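Local coordinates for guanine nucleotide exchange factor SRM1 (Saccharomyces cerevisiae, PDB 3OF7), which promotes the exchange of GDP for GTP on the small GTPases GSP1 and GSP2, binds chromatin and controls RNA metabolism and nuclear transport, at residues T156-C161 against G212-L217; R176-I181 against N230-Q235; G265-F270 against W281-F286; C161-N166 against V207-G212. One frame throughout, in Å; residues are numbered along the deposited sequence. Where two conformers were deposited one is given.

Overall arrangement
The four contacts lie in three successive sheets, or blades, of the seven-bladed RCC1-type beta-propeller. Contacts 1, 2 and 4 all join the blade that holds strands 159-164 and 169-177 to the next one, built on strands 206-211, 215-220 and 225-229; contact 3 lies within the blade after that. Contacts 1 and 4 share C161 and G212, their centres about 11 Å apart, and the segments of contact 4 lie on the inner side of those of contact 1 along the chain. The segments of contacts 1 and 2 alternate, and contact 2 is at the surface. Contact 3 comes last and touches contacts 1 and 2, so the interactions run on across three successive blades.

Contact 1: T156-C161 against G212-L217; sequences TDNMSC and GKDHIL
D157 and K213 meet through both backbone and side chain. The firm link is the hydrogen bond of 2.9 Å from the amide N of D157 to K213 O. The lysine side chain has two conformers; in one of them K213 NZ makes a salt bridge of 2.9 Å to D157 OD2, on its syn side but 31° out of the carboxylate plane. In that conformer CG is anti to N (chi1 175°) and the chain bends at its last torsion (chi4 73°), which brings NZ back onto the carboxylate while CG packs against D157 CG at 3.6 Å. A leucine in place of D157 would probably leave the ammonium without the carboxylate that K213 meets in this conformer. Beside this pair T156 sits against the turn at 212-214, its CB 3.3 Å from G212 O and its CG2 close to H215 O. This turn and that at 156-158 connect the inner two strands of adjacent blades, 206-211 with 215-220 and 150-155 with 159-164, so the contact joins equivalent corners of neighbouring blades of the propeller. Further along the strands the packing is apolar: I216 CD1 lies 3.6 Å from C161 CB, and I216 CG2 is 4.0 Å from M159 SD, the two side chains crossing at about a right angle. In the second shell, T156 OG1 accepts from M159 N (2.8 Å), an ST motif, and the hydroxyl gives its proton to a water. This water also accepts from N158 N and donates to D214 OD1, which takes the backbone N of R176 too.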
loop_
_atom_site.group_PDB
_atom_site.type_symbol
_atom_site.label_atom_id
_atom_site.label_comp_id
_atom_site.label_asym_id
_atom_site.label_seq_id
_atom_site.Cartn_x
_atom_site.Cartn_y
_atom_site.Cartn_z
ATOM N N THR A 156 -6.539 2.913 -4.247
ATOM C CA THR A 156 -6.336 4.172 -3.548
ATOM C C THR A 156 -7.472 4.319 -2.527
ATOM O O THR A 156 -8.121 3.339 -2.175
ATOM C CB THR A 156 -6.345 5.375 -4.525
ATOM O OG1 THR A 156 -7.656 5.540 -5.070
ATOM C CG2 THR A 156 -5.330 5.177 -5.652
ATOM N N ASP A 157 -7.715 5.534 -2.048
ATOM C CA ASP A 157 -8.860 5.765 -1.168
ATOM C C ASP A 157 -10.173 5.472 -1.899
ATOM O O ASP A 157 -11.057 4.810 -1.347
ATOM C CB ASP A 157 -8.874 7.199 -0.631
ATOM C CG ASP A 157 -8.059 7.365 0.639
ATOM O OD1 ASP A 157 -7.126 6.564 0.905
ATOM O OD2 ASP A 157 -8.342 8.333 1.369
ATOM N N ASN A 158 -10.259 5.915 -3.155
ATOM C CA ASN A 158 -11.522 5.974 -3.901
ATOM C C ASN A 158 -11.476 5.345 -5.312
ATOM O O ASN A 158 -12.502 5.304 -6.011
ATOM C CB ASN A 158 -11.974 7.448 -4.010
ATOM C CG ASN A 158 -12.044 8.155 -2.656
ATOM O OD1 ASN A 158 -11.239 9.059 -2.352
ATOM N ND2 ASN A 158 -13.002 7.747 -1.840
ATOM N N MET A 159 -10.303 4.875 -5.734
ATOM C CA MET A 159 -10.165 4.242 -7.057
ATOM C C MET A 159 -9.501 2.878 -7.005
ATOM O O MET A 159 -8.825 2.527 -6.037
ATOM C CB MET A 159 -9.570 5.176 -8.144
ATOM C CG MET A 159 -8.058 5.345 -8.235
ATOM S SD MET A 159 -6.955 4.127 -9.031
ATOM C CE MET A 159 -7.362 4.162 -10.784
ATOM N N SER A 160 -9.722 2.110 -8.060
ATOM C CA SER A 160 -9.254 0.746 -8.139
ATOM C C SER A 160 -8.627 0.533 -9.501
ATOM O O SER A 160 -9.037 1.161 -10.484
ATOM C CB SER A 160 -10.430 -0.202 -7.955
ATOM O OG SER A 160 -10.934 -0.123 -6.636
ATOM N N CYS A 161 -7.637 -0.347 -9.552
ATOM C CA CYS A 161 -6.894 -0.593 -10.778
ATOM C C CYS A 161 -6.453 -2.047 -10.864
ATOM O O CYS A 161 -6.046 -2.634 -9.864
ATOM C CB CYS A 161 -5.685 0.337 -10.869
ATOM S SG CYS A 161 -4.854 0.304 -12.479
ATOM N N GLY A 212 -1.629 5.826 -4.483
ATOM C CA GLY A 212 -1.557 6.751 -3.354
ATOM C C GLY A 212 -2.918 6.890 -2.712
ATOM O O GLY A 212 -3.708 5.947 -2.705
ATOM N N LYS A 213 -3.203 8.081 -2.193
ATOM C CA LYS A 213 -4.514 8.377 -1.616
ATOM C C LYS A 213 -5.521 8.730 -2.710
ATOM O O LYS A 213 -6.599 8.149 -2.779
ATOM C CB LYS A 213 -4.412 9.523 -0.607
ATOM C CG LYS A 213 -5.749 9.980 -0.031
ATOM C CD LYS A 213 -5.587 11.265 0.777
ATOM C CE LYS A 213 -6.916 11.717 1.362
ATOM N NZ LYS A 213 -7.369 10.857 2.495
ATOM N N ASP A 214 -5.170 9.697 -3.552
ATOM C CA ASP A 214 -6.044 10.106 -4.659
ATOM C C ASP A 214 -5.262 10.337 -5.953
ATOM O O ASP A 214 -5.568 11.240 -6.746
ATOM C CB ASP A 214 -6.894 11.328 -4.272
ATOM C CG ASP A 214 -8.107 10.954 -3.431
ATOM O OD1 ASP A 214 -8.951 10.159 -3.899
ATOM O OD2 ASP A 214 -8.225 11.481 -2.297
ATOM N N HIS A 215 -4.249 9.500 -6.147
ATOM C CA HIS A 215 -3.494 9.435 -7.383
ATOM C C HIS A 215 -2.944 8.023 -7.493
ATOM O O HIS A 215 -2.877 7.290 -6.497
ATOM C CB HIS A 215 -2.321 10.422 -7.359
ATOM C CG HIS A 215 -1.243 10.030 -6.402
ATOM N ND1 HIS A 215 -0.131 9.307 -6.783
ATOM C CD2 HIS A 215 -1.127 10.221 -5.068
ATOM C CE1 HIS A 215 0.631 9.087 -5.728
ATOM N NE2 HIS A 215 0.048 9.632 -4.675
ATOM N N ILE A 216 -2.521 7.659 -8.694
ATOM C CA ILE A 216 -1.870 6.383 -8.917
ATOM C C ILE A 216 -0.708 6.600 -9.892
ATOM O O ILE A 216 -0.799 7.431 -10.811
ATOM C CB ILE A 216 -2.900 5.298 -9.392
ATOM C CG1 ILE A 216 -2.218 3.932 -9.617
ATOM C CG2 ILE A 216 -3.681 5.785 -10.631
ATOM C CD1 ILE A 216 -3.208 2.785 -9.845
ATOM N N LEU A 217 0.387 5.884 -9.653
ATOM C CA LEU A 217 1.555 5.893 -10.532
ATOM C C LEU A 217 1.596 4.594 -11.334
ATOM O O LEU A 217 1.136 3.560 -10.859
ATOM C CB LEU A 217 2.836 6.024 -9.715
ATOM C CG LEU A 217 3.003 7.195 -8.739
ATOM C CD1 LEU A 217 4.342 7.097 -8.096
ATOM C CD2 LEU A 217 2.870 8.528 -9.473
HETATM O O HOH W 1 -8.906 7.778 -5.401
HETATM O O HOH W 2 -5.013 4.936 0.034
#

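Contact 2: R176-I181 against N230-Q235; sequences RCNEGI and NGQQNQ
Q232 reaches across to N178 and E179 and carries most of the hydrogen bonding. Its OE1 accepts from N178 N at 3.0 Å, almost straight at 171° and in the carbonyl plane on a lone pair. The same oxygen takes a second N-H from within its own segment, N230 ND2, also at 3.0 Å, but tilted from the carbonyl plane. With two donors on OE1, the amide is fixed in its rotation, and NE2 is turned toward E179, where it reaches the syn lone pair of OE2 at 2.8 Å. The glutamate carboxylate and the Q232 amide stand 64° apart. A weak bond of 3.4 Å from Q233 NE2 to N178 OD1 adds a further link, and Q233 is braced in turn: Q235 OE1 accepts from Q233 N, and Q235 NE2 donates to Q233 OE1. Segment 230-235, with a type I turn from G231 to N234, lies in the loop after strand 225-229; it meets the turn between strands 169-177 and 180-183 of the preceding blade, tying surface loops of adjacent propeller blades. Van der Waals packing adds to this. N230 sends CG anti to its backbone N (chi1 -167°), which lays the amide alongside C177. C177 CB wedges against both Q232 OE1 (3.3 Å) and N230 OD1 (3.4 Å), the latter also bound to R245. N230 CB rests 3.4 Å from R176 O.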
loop_
_atom_site.group_PDB
_atom_site.type_symbol
_atom_site.label_atom_id
_atom_site.label_comp_id
_atom_site.label_asym_id
_atom_site.label_seq_id
_atom_site.Cartn_x
_atom_site.Cartn_y
_atom_site.Cartn_z
ATOM N N ARG A 176 -10.699 11.855 -5.383
ATOM C CA ARG A 176 -11.070 13.021 -4.610
ATOM C C ARG A 176 -9.907 14.002 -4.514
ATOM O O ARG A 176 -8.788 13.723 -4.942
ATOM C CB ARG A 176 -11.544 12.615 -3.210
ATOM C CG ARG A 176 -12.926 11.986 -3.179
ATOM C CD ARG A 176 -13.332 11.676 -1.744
ATOM N NE ARG A 176 -14.569 10.904 -1.685
ATOM C CZ ARG A 176 -15.790 11.432 -1.664
ATOM N NH1 ARG A 176 -15.956 12.751 -1.688
ATOM N NH2 ARG A 176 -16.848 10.633 -1.618
ATOM N N CYS A 177 -10.202 15.171 -3.963
ATOM C CA CYS A 177 -9.218 16.188 -3.669
ATOM C C CYS A 177 -9.610 16.802 -2.321
ATOM O O CYS A 177 -10.569 16.353 -1.684
ATOM C CB CYS A 177 -9.219 17.242 -4.775
ATOM S SG CYS A 177 -10.831 17.996 -5.017
ATOM N N ASN A 178 -8.886 17.834 -1.895
ATOM C CA ASN A 178 -9.091 18.434 -0.568
ATOM C C ASN A 178 -10.549 18.778 -0.241
ATOM O O ASN A 178 -10.966 18.687 0.920
ATOM C CB ASN A 178 -8.209 19.686 -0.398
ATOM C CG ASN A 178 -6.717 19.375 -0.453
ATOM O OD1 ASN A 178 -6.302 18.220 -0.358
ATOM N ND2 ASN A 178 -5.901 20.418 -0.610
ATOM N N GLU A 179 -11.321 19.147 -1.264
ATOM C CA GLU A 179 -12.652 19.738 -1.065
ATOM C C GLU A 179 -13.837 18.913 -1.582
ATOM O O GLU A 179 -14.995 19.237 -1.289
ATOM C CB GLU A 179 -12.709 21.173 -1.625
ATOM C CG GLU A 179 -12.066 21.372 -3.000
ATOM C CD GLU A 179 -10.571 21.662 -2.927
ATOM O OE1 GLU A 179 -10.175 22.659 -2.281
ATOM O OE2 GLU A 179 -9.789 20.893 -3.525
ATOM N N GLY A 180 -13.563 17.850 -2.332
ATOM C CA GLY A 180 -14.627 16.962 -2.788
ATOM C C GLY A 180 -14.144 16.003 -3.852
ATOM O O GLY A 180 -12.984 15.589 -3.845
ATOM N N ILE A 181 -15.037 15.652 -4.769
ATOM C CA ILE A 181 -14.684 14.780 -5.894
ATOM C C ILE A 181 -14.019 15.609 -6.993
ATOM O O ILE A 181 -14.571 16.628 -7.432
ATOM C CB ILE A 181 -15.929 14.005 -6.419
ATOM C CG1 ILE A 181 -16.442 13.056 -5.325
ATOM C CG2 ILE A 181 -15.610 13.224 -7.723
ATOM C CD1 ILE A 181 -17.885 12.601 -5.491
ATOM N N ASN A 230 -5.448 13.341 -8.452
ATOM C CA ASN A 230 -5.257 14.640 -7.810
ATOM C C ASN A 230 -3.787 15.049 -7.796
ATOM O O ASN A 230 -2.904 14.198 -7.711
ATOM C CB ASN A 230 -5.831 14.634 -6.390
ATOM C CG ASN A 230 -5.938 16.040 -5.796
ATOM O OD1 ASN A 230 -6.267 16.995 -6.497
ATOM N ND2 ASN A 230 -5.661 16.164 -4.499
ATOM N N GLY A 231 -3.526 16.353 -7.900
ATOM C CA GLY A 231 -2.163 16.850 -7.995
ATOM C C GLY A 231 -1.837 18.018 -7.087
ATOM O O GLY A 231 -0.814 18.676 -7.268
ATOM N N GLN A 232 -2.691 18.261 -6.095
ATOM C CA GLN A 232 -2.556 19.440 -5.219
ATOM C C GLN A 232 -1.293 19.439 -4.357
ATOM O O GLN A 232 -0.884 20.490 -3.850
ATOM C CB GLN A 232 -3.788 19.589 -4.326
ATOM C CG GLN A 232 -5.080 19.809 -5.088
ATOM C CD GLN A 232 -6.305 19.795 -4.190
ATOM O OE1 GLN A 232 -6.578 18.810 -3.489
ATOM N NE2 GLN A 232 -7.065 20.890 -4.216
ATOM N N GLN A 233 -0.695 18.263 -4.174
ATOM C CA GLN A 233 0.523 18.118 -3.381
ATOM C C GLN A 233 1.756 17.833 -4.253
ATOM O O GLN A 233 2.774 17.344 -3.751
ATOM C CB GLN A 233 0.358 17.007 -2.328
ATOM C CG GLN A 233 -0.637 17.312 -1.202
ATOM C CD GLN A 233 -2.094 17.158 -1.623
ATOM O OE1 GLN A 233 -2.444 16.271 -2.402
ATOM N NE2 GLN A 233 -2.947 18.021 -1.100
ATOM N N ASN A 234 1.663 18.147 -5.545
ATOM C CA ASN A 234 2.746 17.893 -6.508
ATOM C C ASN A 234 3.044 16.404 -6.711
ATOM O O ASN A 234 4.132 16.037 -7.160
ATOM C CB ASN A 234 4.027 18.651 -6.130
ATOM C CG ASN A 234 4.265 19.865 -7.007
ATOM O OD1 ASN A 234 4.723 19.746 -8.147
ATOM N ND2 ASN A 234 3.970 21.042 -6.476
ATOM N N GLN A 235 2.073 15.548 -6.399
ATOM C CA GLN A 235 2.295 14.100 -6.505
ATOM C C GLN A 235 2.402 13.628 -7.959
ATOM O O GLN A 235 2.948 12.551 -8.223
ATOM C CB GLN A 235 1.240 13.288 -5.735
ATOM C CG GLN A 235 -0.215 13.558 -6.107
ATOM C CD GLN A 235 -0.828 14.655 -5.251
ATOM O OE1 GLN A 235 -0.473 15.831 -5.377
ATOM N NE2 GLN A 235 -1.753 14.277 -4.374
#

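Contact 3: G265-F270 against W281-F286; sequences GENHCF and WGLNQF
Neighbouring antiparallel strands of one propeller blade, 268-273 and 278-281, make this contact where the second turns a corner at G282. C269 and W281 form a hydrogen-bonded pair: C269 N donates to W281 O at 2.9 Å, and W281 N returns a longer bond of 3.2 Å to C269 O. Both side chains lie on the same face of the sheet. W281 holds CG between its backbone N and carbonyl carbon (chi1 66°), which swings the indole over its partner; C269 CB then sits over the ring face, 3.5 Å from the centroid of the six-membered ring in a CH-pi contact, while SG approaches the five-membered ring obliquely. A serine in place of W281 would probably uncover C269 CB and leave Q235 O without the indole N-H it now receives. At the corner, H268 and G282 form a non-hydrogen-bonded pair with CA atoms 4.2 Å apart; a side chain on G282 would run into N267 O and H268 CA, and its phi of 104° also favours glycine. Beyond it L283 N donates to N267 O at 2.8 Å, nearly straight (176°) but from above the carbonyl plane. L283 CB lies 3.8 Å from N267 CB, the side chains running alongside each other. C269 and W281 also touch L217 on strand 215-220 of the preceding blade, whereas H268 and F270 pack on S325 of strand 324-329 in the following one.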
loop_
_atom_site.group_PDB
_atom_site.type_symbol
_atom_site.label_atom_id
_atom_site.label_comp_id
_atom_site.label_asym_id
_atom_site.label_seq_id
_atom_site.Cartn_x
_atom_site.Cartn_y
_atom_site.Cartn_z
ATOM N N GLY A 265 3.348 6.748 -1.135
ATOM C CA GLY A 265 2.556 7.051 0.056
ATOM C C GLY A 265 1.266 7.737 -0.376
ATOM O O GLY A 265 0.890 7.685 -1.558
ATOM N N GLU A 266 0.580 8.386 0.562
ATOM C CA GLU A 266 -0.699 9.006 0.238
ATOM C C GLU A 266 -0.541 10.151 -0.769
ATOM O O GLU A 266 -1.210 10.169 -1.810
ATOM C CB GLU A 266 -1.424 9.459 1.508
ATOM C CG GLU A 266 -1.894 8.268 2.335
ATOM C CD GLU A 266 -2.937 8.610 3.383
ATOM O OE1 GLU A 266 -3.391 9.774 3.461
ATOM O OE2 GLU A 266 -3.310 7.686 4.136
ATOM N N ASN A 267 0.360 11.076 -0.457
ATOM C CA ASN A 267 0.577 12.271 -1.276
ATOM C C ASN A 267 2.056 12.498 -1.611
ATOM O O ASN A 267 2.454 13.595 -2.025
ATOM C CB ASN A 267 -0.003 13.499 -0.561
ATOM C CG ASN A 267 -1.496 13.394 -0.348
ATOM O OD1 ASN A 267 -2.255 13.098 -1.277
ATOM N ND2 ASN A 267 -1.934 13.636 0.887
ATOM N N HIS A 268 2.867 11.461 -1.419
ATOM C CA HIS A 268 4.278 11.499 -1.805
ATOM C C HIS A 268 4.653 10.174 -2.447
ATOM O O HIS A 268 3.951 9.169 -2.264
ATOM C CB HIS A 268 5.189 11.822 -0.615
ATOM C CG HIS A 268 5.147 10.804 0.484
ATOM N ND1 HIS A 268 6.241 10.038 0.831
ATOM C CD2 HIS A 268 4.152 10.441 1.326
ATOM C CE1 HIS A 268 5.918 9.241 1.835
ATOM N NE2 HIS A 268 4.656 9.467 2.154
ATOM N N CYS A 269 5.757 10.169 -3.189
ATOM C CA CYS A 269 6.052 9.065 -4.090
ATOM C C CYS A 269 7.533 8.736 -4.120
ATOM O O CYS A 269 8.369 9.566 -3.767
ATOM C CB CYS A 269 5.596 9.424 -5.506
ATOM S SG CYS A 269 3.899 10.012 -5.623
ATOM N N PHE A 270 7.839 7.520 -4.558
ATOM C CA PHE A 270 9.209 7.039 -4.664
ATOM C C PHE A 270 9.452 6.379 -6.004
ATOM O O PHE A 270 8.567 5.713 -6.558
ATOM C CB PHE A 270 9.513 6.036 -3.555
ATOM C CG PHE A 270 9.543 6.642 -2.199
ATOM C CD1 PHE A 270 10.716 7.185 -1.701
ATOM C CD2 PHE A 270 8.384 6.696 -1.426
ATOM C CE1 PHE A 270 10.748 7.768 -0.450
ATOM C CE2 PHE A 270 8.410 7.274 -0.170
ATOM C CZ PHE A 270 9.586 7.810 0.319
ATOM N N TRP A 281 9.237 12.586 -4.355
ATOM C CA TRP A 281 8.593 13.877 -4.598
ATOM C C TRP A 281 7.215 13.921 -3.948
ATOM O O TRP A 281 6.670 12.886 -3.557
ATOM C CB TRP A 281 8.479 14.171 -6.102
ATOM C CG TRP A 281 7.556 13.249 -6.851
ATOM C CD1 TRP A 281 6.265 13.511 -7.219
ATOM C CD2 TRP A 281 7.847 11.927 -7.328
ATOM N NE1 TRP A 281 5.738 12.444 -7.895
ATOM C CE2 TRP A 281 6.681 11.454 -7.975
ATOM C CE3 TRP A 281 8.976 11.097 -7.274
ATOM C CZ2 TRP A 281 6.607 10.183 -8.566
ATOM C CZ3 TRP A 281 8.900 9.821 -7.857
ATOM C CH2 TRP A 281 7.724 9.386 -8.499
ATOM N N GLY A 282 6.652 15.123 -3.853
ATOM C CA GLY A 282 5.310 15.307 -3.314
ATOM C C GLY A 282 5.334 15.862 -1.903
ATOM O O GLY A 282 6.249 16.609 -1.527
ATOM N N LEU A 283 4.329 15.495 -1.119
ATOM C CA LEU A 283 4.122 16.100 0.192
ATOM C C LEU A 283 5.264 15.764 1.148
ATOM O O LEU A 283 5.669 14.605 1.250
ATOM C CB LEU A 283 2.779 15.642 0.772
ATOM C CG LEU A 283 2.381 16.218 2.136
ATOM C CD1 LEU A 283 2.092 17.737 2.045
ATOM C CD2 LEU A 283 1.206 15.446 2.717
ATOM N N ASN A 284 5.794 16.778 1.831
ATOM C CA ASN A 284 6.983 16.581 2.664
ATOM C C ASN A 284 7.029 17.373 3.973
ATOM O O ASN A 284 8.116 17.684 4.473
ATOM C CB ASN A 284 8.258 16.838 1.844
ATOM C CG ASN A 284 9.504 16.248 2.491
ATOM O OD1 ASN A 284 9.451 15.187 3.103
ATOM N ND2 ASN A 284 10.635 16.936 2.344
ATOM N N GLN A 285 5.869 17.678 4.555
ATOM C CA GLN A 285 5.868 18.545 5.740
ATOM C C GLN A 285 6.385 17.846 7.001
ATOM O O GLN A 285 6.728 18.521 7.982
ATOM C CB GLN A 285 4.512 19.257 5.961
ATOM C CG GLN A 285 3.459 18.496 6.781
ATOM C CD GLN A 285 2.691 17.452 5.978
ATOM O OE1 GLN A 285 1.454 17.409 6.013
ATOM N NE2 GLN A 285 3.411 16.596 5.277
ATOM N N PHE A 286 6.447 16.509 6.972
ATOM C CA PHE A 286 7.066 15.754 8.069
ATOM C C PHE A 286 8.382 15.074 7.672
ATOM O O PHE A 286 8.917 14.252 8.423
ATOM C CB PHE A 286 6.087 14.718 8.642
ATOM C CG PHE A 286 4.936 15.322 9.387
ATOM C CD1 PHE A 286 5.071 15.690 10.723
ATOM C CD2 PHE A 286 3.714 15.528 8.749
ATOM C CE1 PHE A 286 3.995 16.256 11.424
ATOM C CE2 PHE A 286 2.630 16.089 9.430
ATOM C CZ PHE A 286 2.774 16.459 10.774
#

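Contact 4: C161-N166 against V207-G212; sequences CALFSN and VQLAPG
L163 and L209 provide most of this contact, which is made by van der Waals packing with no hydrogen bond across. L209 reaches over with its branched end: CD1 lies 3.9 Å from L163 CB and 3.8 Å from C161 SG, so a single methyl is shared by two residues of the facing strand. CD2 stands nearly as close to both. With CG anti to the carbonyl carbon (chi1 -45°), L209 directs this fork between C161 and L163. Side chain against backbone is the second kind of packing. L163 extends CD2 to the peptide that follows V207, at 3.5 Å from V207 C and 3.7 Å from Q208 N, next to a classic beta bulge in which V207 and Q208 both face L219. Polar groups are served from elsewhere: Q208 starts away from the facing strand, and its amide binds Y23 and the backbone N of I262, while L209 N is taken by Q152. Strands 161-164 and 207-211 run antiparallel at 170°, yet their axes come no closer than 8.1 Å, well beyond backbone pairing distance. They belong to separate sheets meeting face to face through their side chains, as successive blades do in a beta-propeller such as that of RCC1.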
loop_
_atom_site.group_PDB
_atom_site.type_symbol
_atom_site.label_atom_id
_atom_site.label_comp_id
_atom_site.label_asym_id
_atom_site.label_seq_id
_atom_site.Cartn_x
_atom_site.Cartn_y
_atom_site.Cartn_z
ATOM N N CYS A 161 -7.637 -0.347 -9.552
ATOM C CA CYS A 161 -6.894 -0.593 -10.778
ATOM C C CYS A 161 -6.453 -2.047 -10.864
ATOM O O CYS A 161 -6.046 -2.634 -9.864
ATOM C CB CYS A 161 -5.685 0.337 -10.869
ATOM S SG CYS A 161 -4.854 0.304 -12.479
ATOM N N ALA A 162 -6.565 -2.622 -12.059
ATOM C CA ALA A 162 -6.055 -3.963 -12.318
ATOM C C ALA A 162 -5.138 -3.918 -13.525
ATOM O O ALA A 162 -5.526 -3.418 -14.598
ATOM C CB ALA A 162 -7.205 -4.952 -12.558
ATOM N N LEU A 163 -3.925 -4.426 -13.336
ATOM C CA LEU A 163 -2.940 -4.529 -14.400
ATOM C C LEU A 163 -2.936 -5.943 -14.973
ATOM O O LEU A 163 -2.786 -6.915 -14.226
ATOM C CB LEU A 163 -1.550 -4.184 -13.863
ATOM C CG LEU A 163 -0.363 -4.386 -14.811
ATOM C CD1 LEU A 163 -0.484 -3.487 -16.053
ATOM C CD2 LEU A 163 0.960 -4.158 -14.088
ATOM N N PHE A 164 -3.092 -6.052 -16.293
ATOM C CA PHE A 164 -3.200 -7.361 -16.940
ATOM C C PHE A 164 -1.884 -7.802 -17.572
ATOM O O PHE A 164 -1.012 -6.982 -17.848
ATOM C CB PHE A 164 -4.341 -7.381 -17.963
ATOM C CG PHE A 164 -5.705 -7.489 -17.348
ATOM C CD1 PHE A 164 -6.373 -6.352 -16.884
ATOM C CD2 PHE A 164 -6.330 -8.723 -17.230
ATOM C CE1 PHE A 164 -7.635 -6.447 -16.319
ATOM C CE2 PHE A 164 -7.603 -8.832 -16.661
ATOM C CZ PHE A 164 -8.258 -7.693 -16.207
ATOM N N SER A 165 -1.756 -9.107 -17.791
ATOM C CA SER A 165 -0.528 -9.691 -18.318
ATOM C C SER A 165 -0.219 -9.230 -19.746
ATOM O O SER A 165 0.904 -9.402 -20.220
ATOM C CB SER A 165 -0.617 -11.215 -18.278
ATOM O OG SER A 165 -1.807 -11.645 -18.906
ATOM N N ASN A 166 -1.206 -8.652 -20.422
ATOM C CA ASN A 166 -0.975 -8.093 -21.754
ATOM C C ASN A 166 -0.673 -6.585 -21.736
ATOM O O ASN A 166 -0.657 -5.943 -22.783
ATOM C CB ASN A 166 -2.152 -8.405 -22.686
ATOM C CG ASN A 166 -3.422 -7.665 -22.301
ATOM O OD1 ASN A 166 -3.529 -7.091 -21.213
ATOM N ND2 ASN A 166 -4.397 -7.679 -23.198
ATOM N N VAL A 207 4.069 -2.302 -16.403
ATOM C CA VAL A 207 4.646 -3.425 -15.650
ATOM C C VAL A 207 4.383 -3.369 -14.135
ATOM O O VAL A 207 4.443 -4.398 -13.452
ATOM C CB VAL A 207 6.170 -3.563 -15.911
ATOM C CG1 VAL A 207 6.445 -3.769 -17.407
ATOM C CG2 VAL A 207 6.952 -2.351 -15.366
ATOM N N GLN A 208 4.086 -2.176 -13.617
ATOM C CA GLN A 208 3.891 -2.000 -12.174
ATOM C C GLN A 208 2.988 -0.818 -11.832
ATOM O O GLN A 208 3.002 0.208 -12.523
ATOM C CB GLN A 208 5.230 -1.834 -11.459
ATOM C CG GLN A 208 5.142 -2.068 -9.947
ATOM C CD GLN A 208 6.331 -1.547 -9.180
ATOM O OE1 GLN A 208 7.214 -0.878 -9.728
ATOM N NE2 GLN A 208 6.362 -1.847 -7.889
ATOM N N LEU A 209 2.229 -0.977 -10.751
ATOM C CA LEU A 209 1.356 0.081 -10.235
ATOM C C LEU A 209 1.842 0.553 -8.871
ATOM O O LEU A 209 2.470 -0.218 -8.137
ATOM C CB LEU A 209 -0.083 -0.430 -10.112
ATOM C CG LEU A 209 -0.684 -1.239 -11.264
ATOM C CD1 LEU A 209 -2.055 -1.786 -10.884
ATOM C CD2 LEU A 209 -0.803 -0.395 -12.536
ATOM N N ALA A 210 1.560 1.811 -8.532
ATOM C CA ALA A 210 1.774 2.301 -7.156
ATOM C C ALA A 210 0.658 3.277 -6.762
ATOM O O ALA A 210 0.664 4.433 -7.205
ATOM C CB ALA A 210 3.151 2.960 -7.013
ATOM N N PRO A 211 -0.314 2.810 -5.947
ATOM C CA PRO A 211 -1.435 3.656 -5.542
ATOM C C PRO A 211 -1.112 4.608 -4.396
ATOM O O PRO A 211 -0.396 4.249 -3.458
ATOM C CB PRO A 211 -2.493 2.651 -5.085
ATOM C CG PRO A 211 -1.708 1.457 -4.620
ATOM C CD PRO A 211 -0.475 1.413 -5.489
ATOM N N GLY A 212 -1.629 5.826 -4.483
ATOM C CA GLY A 212 -1.557 6.751 -3.354
ATOM C C GLY A 212 -2.918 6.890 -2.712
ATOM O O GLY A 212 -3.708 5.947 -2.705
#